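Local atomic coordinates of multicopper oxidase type 1 (Nitrosomonas europaea, PDB entry 3G5W), a protein that binds copper ions and probably acts as a laccase-like oxidoreductase, being a two-domain multicopper oxidase. Residues F27-M39 against L301-G315. Numbering follows the deposited sequence.
Sequences FNGQVPAPLIHVM and LKKDLGMHNSKVFKG
Gly-29 O is gripped twice: Gly-315 N donates to it at 2.9 Å, almost straight (171°), and a water that also accepts from Lys-314 NZ donates to it. The C-terminal tail is bridged here apart from the sheet; its strand 306-308 shows how such a tail can extend a cupredoxin-type sheet of a multicopper oxidase, running antiparallel to strand 35-39 as an outermost strand of the first domain's sheet. Hydrogen-bonded pairs Leu-35 with His-308 and His-37 with Gly-306 hold it there; Gly-306 N reaches His-37 O at 2.6 Å. With CG anti to the backbone N (chi1 -171°), the His-37 imidazole reaches between two leucine methyls: Leu-305 CD2 lies 3.5 Å from the ring centroid over one face, Leu-301 CD2 3.8 Å over the other, while ND1 is hydrogen-bonded to Ile-122 O of strand 118-124. With an alanine here, both methyls would probably face a gap and Ile-122 O would lose its imidazole donor. Between the strand pair and the Gly-29 bridge, Pro-32, after a cis peptide, sets CG squarely over the Phe-313 ring, a CH-pi contact 3.8 Å from its centroid. Asn-28 ND2 donates to Asn-309 OD1 at 2.9 Å, the two amide planes turned 67° apart.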
loop_
_atom_site.group_PDB
_atom_site.type_symbol
_atom_site.label_atom_id
_atom_site.label_comp_id
_atom_site.label_asym_id
_atom_site.label_seq_id
_atom_site.Cartn_x
_atom_site.Cartn_y
_atom_site.Cartn_z
ATOM N N PHE A 27 -13.603 -18.494 -17.385
ATOM C CA PHE A 27 -13.209 -19.894 -17.380
ATOM C C PHE A 27 -14.407 -20.760 -16.960
ATOM O O PHE A 27 -15.003 -20.538 -15.899
ATOM C CB PHE A 27 -11.995 -20.121 -16.478
ATOM C CG PHE A 27 -10.760 -19.362 -16.912
ATOM C CD1 PHE A 27 -10.077 -19.721 -18.069
ATOM C CD2 PHE A 27 -10.282 -18.292 -16.160
ATOM C CE1 PHE A 27 -8.939 -19.016 -18.482
ATOM C CE2 PHE A 27 -9.137 -17.586 -16.555
ATOM C CZ PHE A 27 -8.466 -17.948 -17.717
ATOM N N ASN A 28 -14.757 -21.719 -17.816
ATOM C CA ASN A 28 -15.956 -22.564 -17.657
ATOM C C ASN A 28 -17.237 -21.756 -17.435
ATOM O O ASN A 28 -18.151 -22.199 -16.733
ATOM C CB ASN A 28 -15.762 -23.616 -16.547
ATOM C CG ASN A 28 -14.952 -24.826 -17.001
ATOM O OD1 ASN A 28 -14.516 -24.913 -18.148
ATOM N ND2 ASN A 28 -14.745 -25.775 -16.085
ATOM N N GLY A 29 -17.296 -20.568 -18.039
ATOM C CA GLY A 29 -18.463 -19.694 -17.949
ATOM C C GLY A 29 -18.832 -19.202 -16.553
ATOM O O GLY A 29 -19.982 -18.836 -16.317
ATOM N N GLN A 30 -17.858 -19.179 -15.639
ATOM C CA GLN A 30 -18.083 -18.711 -14.271
ATOM C C GLN A 30 -17.013 -17.733 -13.798
ATOM O O GLN A 30 -15.864 -17.803 -14.242
ATOM C CB GLN A 30 -18.185 -19.885 -13.286
ATOM C CG GLN A 30 -16.914 -20.691 -13.109
ATOM C CD GLN A 30 -17.027 -21.679 -11.973
ATOM O OE1 GLN A 30 -16.644 -21.388 -10.837
ATOM N NE2 GLN A 30 -17.578 -22.843 -12.264
ATOM N N VAL A 31 -17.406 -16.824 -12.901
ATOM C CA VAL A 31 -16.487 -15.840 -12.291
ATOM C C VAL A 31 -16.809 -15.735 -10.787
ATOM O O VAL A 31 -17.938 -15.404 -10.428
ATOM C CB VAL A 31 -16.586 -14.438 -12.955
ATOM C CG1 VAL A 31 -15.513 -13.493 -12.387
ATOM C CG2 VAL A 31 -16.430 -14.522 -14.472
ATOM N N PRO A 32 -15.840 -16.048 -9.905
ATOM C CA PRO A 32 -14.486 -16.561 -10.153
ATOM C C PRO A 32 -14.494 -17.886 -10.904
ATOM O O PRO A 32 -15.512 -18.587 -10.925
ATOM C CB PRO A 32 -13.914 -16.774 -8.742
ATOM C CG PRO A 32 -15.071 -16.725 -7.817
ATOM C CD PRO A 32 -16.087 -15.844 -8.465
ATOM N N ALA A 33 -13.362 -18.209 -11.515
ATOM C CA ALA A 33 -13.177 -19.455 -12.237
ATOM C C ALA A 33 -13.251 -20.646 -11.273
ATOM O O ALA A 33 -13.247 -20.455 -10.052
ATOM C CB ALA A 33 -11.845 -19.433 -12.959
ATOM N N PRO A 34 -13.348 -21.876 -11.816
ATOM C CA PRO A 34 -13.405 -23.090 -10.990
ATOM C C PRO A 34 -12.282 -23.221 -9.955
ATOM O O PRO A 34 -11.120 -22.906 -10.236
ATOM C CB PRO A 34 -13.327 -24.215 -12.028
ATOM C CG PRO A 34 -13.977 -23.604 -13.252
ATOM C CD PRO A 34 -13.455 -22.194 -13.254
ATOM N N LEU A 35 -12.648 -23.669 -8.757
ATOM C CA LEU A 35 -11.675 -23.970 -7.730
ATOM C C LEU A 35 -10.850 -25.168 -8.155
ATOM O O LEU A 35 -11.398 -26.227 -8.484
ATOM C CB LEU A 35 -12.371 -24.270 -6.395
ATOM C CG LEU A 35 -11.523 -24.928 -5.301
ATOM C CD1 LEU A 35 -10.453 -23.946 -4.766
ATOM C CD2 LEU A 35 -12.420 -25.444 -4.186
ATOM N N ILE A 36 -9.534 -24.989 -8.173
ATOM C CA ILE A 36 -8.614 -26.104 -8.340
ATOM C C ILE A 36 -7.996 -26.397 -6.980
ATOM O O ILE A 36 -7.281 -25.565 -6.406
ATOM C CB ILE A 36 -7.520 -25.838 -9.418
ATOM C CG1 ILE A 36 -8.163 -25.545 -10.782
ATOM C CG2 ILE A 36 -6.581 -27.035 -9.518
ATOM C CD1 ILE A 36 -7.168 -25.176 -11.881
ATOM N N HIS A 37 -8.296 -27.585 -6.466
ATOM C CA HIS A 37 -7.917 -27.965 -5.124
ATOM C C HIS A 37 -7.175 -29.299 -5.180
ATOM O O HIS A 37 -7.777 -30.357 -5.428
ATOM C CB HIS A 37 -9.169 -28.037 -4.250
ATOM C CG HIS A 37 -8.889 -28.217 -2.790
ATOM N ND1 HIS A 37 -7.687 -27.868 -2.209
ATOM C CD2 HIS A 37 -9.671 -28.679 -1.787
ATOM C CE1 HIS A 37 -7.740 -28.120 -0.914
ATOM N NE2 HIS A 37 -8.931 -28.616 -0.632
ATOM N N VAL A 38 -5.864 -29.219 -4.974
ATOM C CA VAL A 38 -4.948 -30.334 -5.180
ATOM C C VAL A 38 -3.952 -30.475 -4.028
ATOM O O VAL A 38 -3.806 -29.566 -3.204
ATOM C CB VAL A 38 -4.166 -30.206 -6.539
ATOM C CG1 VAL A 38 -5.122 -30.253 -7.729
ATOM C CG2 VAL A 38 -3.314 -28.938 -6.585
ATOM N N MET A 39 -3.275 -31.619 -3.973
ATOM C CA MET A 39 -2.244 -31.861 -2.973
ATOM C C MET A 39 -0.877 -31.411 -3.492
ATOM O O MET A 39 -0.576 -31.569 -4.676
ATOM C CB MET A 39 -2.207 -33.348 -2.599
ATOM C CG MET A 39 -1.206 -33.720 -1.500
ATOM S SD MET A 39 -1.553 -32.962 0.102
ATOM C CE MET A 39 -3.208 -33.573 0.417
ATOM N N LEU A 301 -14.389 -26.755 -0.867
ATOM C CA LEU A 301 -13.086 -27.059 -0.249
ATOM C C LEU A 301 -13.114 -28.287 0.669
ATOM O O LEU A 301 -12.065 -28.867 0.959
ATOM C CB LEU A 301 -12.520 -25.841 0.505
ATOM C CG LEU A 301 -11.877 -24.715 -0.318
ATOM C CD1 LEU A 301 -11.730 -23.449 0.530
ATOM C CD2 LEU A 301 -10.528 -25.118 -0.898
ATOM N N LYS A 302 -14.309 -28.678 1.112
ATOM C CA LYS A 302 -14.489 -29.865 1.956
ATOM C C LYS A 302 -14.649 -31.161 1.160
ATOM O O LYS A 302 -14.605 -32.250 1.730
ATOM C CB LYS A 302 -15.694 -29.681 2.881
ATOM C CG LYS A 302 -15.446 -28.722 4.027
ATOM C CD LYS A 302 -16.744 -28.084 4.507
ATOM C CE LYS A 302 -17.542 -28.998 5.421
ATOM N NZ LYS A 302 -18.950 -28.509 5.549
ATOM N N LYS A 303 -14.851 -31.039 -0.146
ATOM C CA LYS A 303 -15.043 -32.199 -1.014
ATOM C C LYS A 303 -13.709 -32.823 -1.429
ATOM O O LYS A 303 -12.638 -32.268 -1.149
ATOM C CB LYS A 303 -15.864 -31.804 -2.247
ATOM C CG LYS A 303 -17.317 -31.467 -1.930
ATOM C CD LYS A 303 -18.106 -31.151 -3.184
ATOM C CE LYS A 303 -19.518 -30.730 -2.826
ATOM N NZ LYS A 303 -20.301 -30.310 -4.026
ATOM N N ASP A 304 -13.778 -33.983 -2.083
ATOM C CA ASP A 304 -12.594 -34.646 -2.631
ATOM C C ASP A 304 -11.800 -33.691 -3.514
ATOM O O ASP A 304 -12.382 -32.873 -4.230
ATOM C CB ASP A 304 -12.994 -35.872 -3.451
ATOM C CG ASP A 304 -13.337 -37.071 -2.586
ATOM O OD1 ASP A 304 -12.877 -37.125 -1.425
ATOM O OD2 ASP A 304 -14.063 -37.968 -3.075
ATOM N N LEU A 305 -10.476 -33.802 -3.449
ATOM C CA LEU A 305 -9.578 -32.960 -4.235
ATOM C C LEU A 305 -9.876 -33.062 -5.729
ATOM O O LEU A 305 -10.369 -34.092 -6.206
ATOM C CB LEU A 305 -8.118 -33.330 -3.961
ATOM C CG LEU A 305 -7.549 -33.095 -2.557
ATOM C CD1 LEU A 305 -6.143 -33.678 -2.452
ATOM C CD2 LEU A 305 -7.538 -31.613 -2.186
ATOM N N GLY A 306 -9.591 -31.984 -6.456
ATOM C CA GLY A 306 -9.846 -31.919 -7.889
ATOM C C GLY A 306 -10.312 -30.531 -8.287
ATOM O O GLY A 306 -10.030 -29.560 -7.587
ATOM N N MET A 307 -11.019 -30.437 -9.410
ATOM C CA MET A 307 -11.569 -29.161 -9.863
ATOM C C MET A 307 -13.053 -29.078 -9.553
ATOM O O MET A 307 -13.798 -30.029 -9.797
ATOM C CB MET A 307 -11.334 -28.958 -11.365
ATOM C CG MET A 307 -11.798 -27.590 -11.877
ATOM S SD MET A 307 -11.420 -27.265 -13.621
ATOM C CE MET A 307 -12.748 -28.176 -14.376
ATOM N N HIS A 308 -13.487 -27.938 -9.030
ATOM C CA HIS A 308 -14.889 -27.760 -8.669
ATOM C C HIS A 308 -15.514 -26.575 -9.393
ATOM O O HIS A 308 -15.152 -25.421 -9.143
ATOM C CB HIS A 308 -15.047 -27.631 -7.144
ATOM C CG HIS A 308 -14.537 -28.821 -6.393
ATOM N ND1 HIS A 308 -15.275 -29.974 -6.240
ATOM C CD2 HIS A 308 -13.347 -29.053 -5.791
ATOM C CE1 HIS A 308 -14.569 -30.859 -5.560
ATOM N NE2 HIS A 308 -13.394 -30.325 -5.276
ATOM N N ASN A 309 -16.439 -26.876 -10.307
ATOM C CA ASN A 309 -17.282 -25.845 -10.909
ATOM C C ASN A 309 -18.401 -25.518 -9.944
ATOM O O ASN A 309 -18.712 -26.318 -9.063
ATOM C CB ASN A 309 -17.887 -26.329 -12.228
ATOM C CG ASN A 309 -16.841 -26.704 -13.244
ATOM O OD1 ASN A 309 -15.850 -25.999 -13.425
ATOM N ND2 ASN A 309 -17.050 -27.830 -13.911
ATOM N N SER A 310 -19.018 -24.354 -10.106
ATOM C CA SER A 310 -20.141 -23.992 -9.253
ATOM C C SER A 310 -21.180 -23.166 -9.974
ATOM O O SER A 310 -20.844 -22.174 -10.614
ATOM C CB SER A 310 -19.673 -23.217 -8.027
ATOM O OG SER A 310 -20.807 -22.792 -7.275
ATOM N N LYS A 311 -22.443 -23.564 -9.824
ATOM C CA LYS A 311 -23.573 -22.817 -10.373
ATOM C C LYS A 311 -23.745 -21.466 -9.677
ATOM O O LYS A 311 -24.370 -20.560 -10.223
ATOM C CB LYS A 311 -24.867 -23.637 -10.279
ATOM C CG LYS A 311 -24.895 -24.886 -11.165
ATOM C CD LYS A 311 -26.241 -25.607 -11.032
ATOM C CE LYS A 311 -26.255 -26.945 -11.766
ATOM N NZ LYS A 311 -26.706 -26.816 -13.182
ATOM N N VAL A 312 -23.191 -21.334 -8.474
ATOM C CA VAL A 312 -23.195 -20.062 -7.746
ATOM C C VAL A 312 -22.481 -18.952 -8.538
ATOM O O VAL A 312 -22.935 -17.804 -8.555
ATOM C CB VAL A 312 -22.554 -20.208 -6.338
ATOM C CG1 VAL A 312 -22.472 -18.847 -5.616
ATOM C CG2 VAL A 312 -23.330 -21.233 -5.491
ATOM N N PHE A 313 -21.377 -19.310 -9.196
ATOM C CA PHE A 313 -20.544 -18.345 -9.926
ATOM C C PHE A 313 -20.801 -18.291 -11.438
ATOM O O PHE A 313 -20.222 -17.456 -12.141
ATOM C CB PHE A 313 -19.061 -18.632 -9.673
ATOM C CG PHE A 313 -18.676 -18.593 -8.228
ATOM C CD1 PHE A 313 -19.033 -17.511 -7.426
ATOM C CD2 PHE A 313 -17.936 -19.627 -7.669
ATOM C CE1 PHE A 313 -18.673 -17.467 -6.077
ATOM C CE2 PHE A 313 -17.569 -19.591 -6.315
ATOM C CZ PHE A 313 -17.940 -18.504 -5.525
ATOM N N LYS A 314 -21.652 -19.188 -11.931
ATOM C CA LYS A 314 -21.909 -19.295 -13.361
ATOM C C LYS A 314 -22.704 -18.103 -13.885
ATOM O O LYS A 314 -23.691 -17.685 -13.273
ATOM C CB LYS A 314 -22.635 -20.605 -13.681
ATOM C CG LYS A 314 -22.688 -20.912 -15.162
ATOM C CD LYS A 314 -22.984 -22.374 -15.430
ATOM C CE LYS A 314 -23.093 -22.632 -16.925
ATOM N NZ LYS A 314 -21.779 -22.430 -17.610
ATOM N N GLY A 315 -22.266 -17.559 -15.017
ATOM C CA GLY A 315 -22.983 -16.465 -15.662
ATOM C C GLY A 315 -23.875 -16.969 -16.783
ATOM O O GLY A 315 -24.179 -18.169 -16.860
HETATM O O HOH W 1 -21.971 -19.462 -18.392
#